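Local coordinates for protein Nadp(h)-dependent ketose reductase (Bemisia argentifolii, PDB 1E3J) that reduces ketoses such as fructose using NADPH, as a zinc-containing ketose reductase (sorbitol dehydrogenase) of the alcohol dehydrogenase family, at residues G165-L168 with G169-V172; R312-V315 with K316-V319. All blocks are in the same frame, centred on the assembly; numbering follows the deposited sequence.

Interaction 1: G165-L168 with G169-V172; sequences GVQL and GTTV
Gln167 and Thr170 are the two ends of a type II beta turn that leads into strand 171-175, the first strand of the Rossmann-type sheet. Thr170 N closes the turn by donating to Gln167 O at 2.9 Å. The threonine side chain adds a bond running the other way. With chi1 at -52°, OG1 lies beside its own backbone N and faces back over the turn, and Gln167 N donates to Thr170 OG1 at 2.8 Å with an N-H...O angle of 158°. Threonine suits this place, since its hydroxyl bonds the turn while the buried side chain also touches Asn242 and Val243. Gly169 takes the third turn position with positive phi, where a CB would clash with the preceding carbonyl oxygen. Glycine is also found at Gly165, whose positive phi ends helix 151-164 in a Schellman motif. The Gln167 chain leaves CB between backbone N and carbonyl carbon, passes with CG 3.7 Å from Thr170 OG1, and runs on extended. Its amide thereby returns to Gly165, NE2 donating to Gly165 O at 3.2 Å, in the plane of the amide. The buried Val166 and Val172 pack on each other and both touch Ala193, crossing at about a right angle: Val172 CG2 lies 3.9 Å from Val166 CG1 and equally close to Val166 CG2.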
loop_
_atom_site.group_PDB
_atom_site.type_symbol
_atom_site.label_atom_id
_atom_site.label_comp_id
_atom_site.label_asym_id
_atom_site.label_seq_id
_atom_site.Cartn_x
_atom_site.Cartn_y
_atom_site.Cartn_z
ATOM N N GLY A 165 -10.674 1.538 0.064
ATOM C CA GLY A 165 -10.104 1.920 1.357
ATOM C C GLY A 165 -11.121 2.595 2.296
ATOM O O GLY A 165 -10.736 3.443 3.118
ATOM N N VAL A 166 -12.409 2.229 2.224
ATOM C CA VAL A 166 -13.393 2.869 3.091
ATOM C C VAL A 166 -13.049 2.639 4.569
ATOM O O VAL A 166 -12.808 1.520 4.972
ATOM C CB VAL A 166 -14.818 2.331 2.826
ATOM C CG1 VAL A 166 -15.798 2.940 3.855
ATOM C CG2 VAL A 166 -15.275 2.734 1.444
ATOM N N GLN A 167 -13.046 3.675 5.391
ATOM C CA GLN A 167 -12.694 3.477 6.816
ATOM C C GLN A 167 -13.189 4.639 7.682
ATOM O O GLN A 167 -13.878 5.510 7.174
ATOM C CB GLN A 167 -11.156 3.353 6.941
ATOM C CG GLN A 167 -10.377 4.567 6.362
ATOM C CD GLN A 167 -8.841 4.326 6.352
ATOM O OE1 GLN A 167 -8.144 4.609 7.343
ATOM N NE2 GLN A 167 -8.322 3.775 5.225
ATOM N N LEU A 168 -12.856 4.671 8.978
ATOM C CA LEU A 168 -13.262 5.817 9.806
ATOM C C LEU A 168 -12.732 7.104 9.151
ATOM O O LEU A 168 -11.530 7.193 8.798
ATOM C CB LEU A 168 -12.656 5.754 11.200
ATOM C CG LEU A 168 -13.233 4.771 12.211
ATOM C CD1 LEU A 168 -12.413 4.868 13.492
ATOM C CD2 LEU A 168 -14.707 5.112 12.507
ATOM N N GLY A 169 -13.609 8.098 8.999
ATOM C CA GLY A 169 -13.203 9.359 8.407
ATOM C C GLY A 169 -13.545 9.395 6.918
ATOM O O GLY A 169 -13.431 10.448 6.274
ATOM N N THR A 170 -13.957 8.271 6.336
ATOM C CA THR A 170 -14.297 8.327 4.923
ATOM C C THR A 170 -15.744 8.800 4.756
ATOM O O THR A 170 -16.608 8.417 5.542
ATOM C CB THR A 170 -14.264 6.950 4.252
ATOM O OG1 THR A 170 -13.017 6.294 4.509
ATOM C CG2 THR A 170 -14.414 7.124 2.760
ATOM N N THR A 171 -16.006 9.605 3.741
ATOM C CA THR A 171 -17.370 9.996 3.462
ATOM C C THR A 171 -17.669 9.303 2.151
ATOM O O THR A 171 -16.984 9.511 1.196
ATOM C CB THR A 171 -17.553 11.510 3.284
ATOM O OG1 THR A 171 -17.231 12.183 4.517
ATOM C CG2 THR A 171 -19.023 11.793 2.946
ATOM N N VAL A 172 -18.717 8.506 2.123
ATOM C CA VAL A 172 -19.064 7.729 0.963
ATOM C C VAL A 172 -20.400 8.131 0.389
ATOM O O VAL A 172 -21.390 8.267 1.115
ATOM C CB VAL A 172 -19.196 6.195 1.316
ATOM C CG1 VAL A 172 -19.579 5.424 0.060
ATOM C CG2 VAL A 172 -17.864 5.617 1.919
#

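Interaction 2: R312-V315 with K316-V319; sequences RCNV and KQLV
Asn314 and Gln317 are joined by two polar bonds that run in the same sense, both donated by the glutamine. The backbone N of Gln317 reaches Asn314 OD1 at 2.9 Å. This side-chain carbonyl is in place because CG stands opposite the backbone N (chi1 171°), which puts OD1 within bonding distance of Gln317 N. The second bond uses the glutamine side chain: NE2 donates to Asn314 O at 2.8 Å and is almost straight, at 175°, with the acceptor lying in the amide plane. Gln317 CG sits between its backbone N and carbonyl carbon, the chain then extended, and the two amide planes end 40° apart. OE1 of Gln317 is taken by Asn210, so both ends of this amide are engaged and its rotation is fixed. The two bonds thus tie the residue two places before the 3-10 segment 316-318 to the middle residue of that segment, which brings the chain from helix 301-309 to strand 319-324, where it joins the sheet of the GroES-like catalytic domain. The first methylene beyond CB of Lys316 lies close against the Asn314 carboxamide oxygen, CG to OD1 3.1 Å; the two side chains cross at about a right angle, and the lysine then leads away at an exposed position. Buried Val315 and Leu318 suit the apolar surface of helix 179-190, which both touch; between them, Leu318 CD2 approaches Val315 CB to 4.1 Å.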
loop_
_atom_site.group_PDB
_atom_site.type_symbol
_atom_site.label_atom_id
_atom_site.label_comp_id
_atom_site.label_asym_id
_atom_site.label_seq_id
_atom_site.Cartn_x
_atom_site.Cartn_y
_atom_site.Cartn_z
ATOM N N ARG A 312 -23.624 -6.270 12.605
ATOM C CA ARG A 312 -23.400 -4.949 11.973
ATOM C C ARG A 312 -24.201 -4.716 10.704
ATOM O O ARG A 312 -24.375 -3.582 10.281
ATOM C CB ARG A 312 -21.939 -4.753 11.604
ATOM C CG ARG A 312 -21.013 -4.625 12.787
ATOM C CD ARG A 312 -19.614 -4.366 12.272
ATOM N NE ARG A 312 -18.697 -4.032 13.347
ATOM C CZ ARG A 312 -18.002 -4.934 14.029
ATOM N NH1 ARG A 312 -18.122 -6.225 13.743
ATOM N NH2 ARG A 312 -17.174 -4.533 14.980
ATOM N N CYS A 313 -24.669 -5.793 10.094
ATOM C CA CYS A 313 -25.407 -5.688 8.858
ATOM C C CYS A 313 -26.611 -6.584 8.870
ATOM O O CYS A 313 -26.495 -7.804 9.032
ATOM C CB CYS A 313 -24.528 -6.098 7.669
ATOM S SG CYS A 313 -23.208 -4.975 7.416
ATOM N N ASN A 314 -27.762 -5.965 8.705
ATOM C CA ASN A 314 -29.011 -6.672 8.617
ATOM C C ASN A 314 -29.164 -6.815 7.109
ATOM O O ASN A 314 -29.453 -5.835 6.423
ATOM C CB ASN A 314 -30.143 -5.790 9.143
ATOM C CG ASN A 314 -31.531 -6.391 8.868
ATOM O OD1 ASN A 314 -31.706 -7.189 7.928
ATOM N ND2 ASN A 314 -32.528 -5.981 9.674
ATOM N N VAL A 315 -28.939 -8.000 6.564
ATOM C CA VAL A 315 -29.117 -8.139 5.128
ATOM C C VAL A 315 -30.469 -8.778 4.841
ATOM O O VAL A 315 -30.962 -8.694 3.730
ATOM C CB VAL A 315 -28.003 -9.009 4.467
ATOM C CG1 VAL A 315 -26.660 -8.282 4.537
ATOM C CG2 VAL A 315 -27.918 -10.356 5.140
ATOM N N LYS A 316 -31.064 -9.412 5.852
ATOM C CA LYS A 316 -32.351 -10.079 5.683
ATOM C C LYS A 316 -33.441 -9.102 5.226
ATOM O O LYS A 316 -34.320 -9.470 4.440
ATOM C CB LYS A 316 -32.762 -10.809 6.988
ATOM C CG LYS A 316 -33.171 -9.895 8.167
ATOM C CD LYS A 316 -32.992 -10.580 9.560
ATOM C CE LYS A 316 -33.704 -11.951 9.655
ATOM N NZ LYS A 316 -33.436 -12.709 10.937
ATOM N N GLN A 317 -33.368 -7.854 5.675
ATOM C CA GLN A 317 -34.368 -6.865 5.275
ATOM C C GLN A 317 -34.328 -6.622 3.774
ATOM O O GLN A 317 -35.150 -5.881 3.254
ATOM C CB GLN A 317 -34.115 -5.524 5.962
ATOM C CG GLN A 317 -32.893 -4.762 5.396
ATOM C CD GLN A 317 -32.487 -3.617 6.299
ATOM O OE1 GLN A 317 -33.257 -2.673 6.486
ATOM N NE2 GLN A 317 -31.278 -3.697 6.889
ATOM N N LEU A 318 -33.370 -7.220 3.077
ATOM C CA LEU A 318 -33.233 -7.002 1.636
ATOM C C LEU A 318 -34.152 -7.899 0.830
ATOM O O LEU A 318 -34.446 -7.635 -0.331
ATOM C CB LEU A 318 -31.783 -7.257 1.192
ATOM C CG LEU A 318 -30.765 -6.117 1.036
ATOM C CD1 LEU A 318 -31.161 -4.905 1.840
ATOM C CD2 LEU A 318 -29.379 -6.641 1.453
ATOM N N VAL A 319 -34.576 -8.991 1.423
ATOM C CA VAL A 319 -35.452 -9.890 0.688
ATOM C C VAL A 319 -36.881 -9.302 0.619
ATOM O O VAL A 319 -37.541 -9.196 1.640
ATOM C CB VAL A 319 -35.482 -11.239 1.393
ATOM C CG1 VAL A 319 -36.418 -12.222 0.661
ATOM C CG2 VAL A 319 -34.060 -11.769 1.477
#

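Both contacts are tight local turns on the way into a strand, but they serve different domains. Interaction 1 starts the first strand of the nucleotide-binding fold, whereas interaction 2 hands the chain back to the catalytic domain. Their centres are 21 Å apart and their nearest atoms about 10 Å, with no touch within a subunit. Between subunits they do meet: Leu168 of interaction 1 packs against Arg312 of interaction 2 in the second subunit. Interaction 1 lies away from the metal sites. Interaction 2 is closer: the side chain of Val319 is about 9 Å from that of the zinc ligand Glu67, and that of Leu318 about 12 Å from a bound zinc ion.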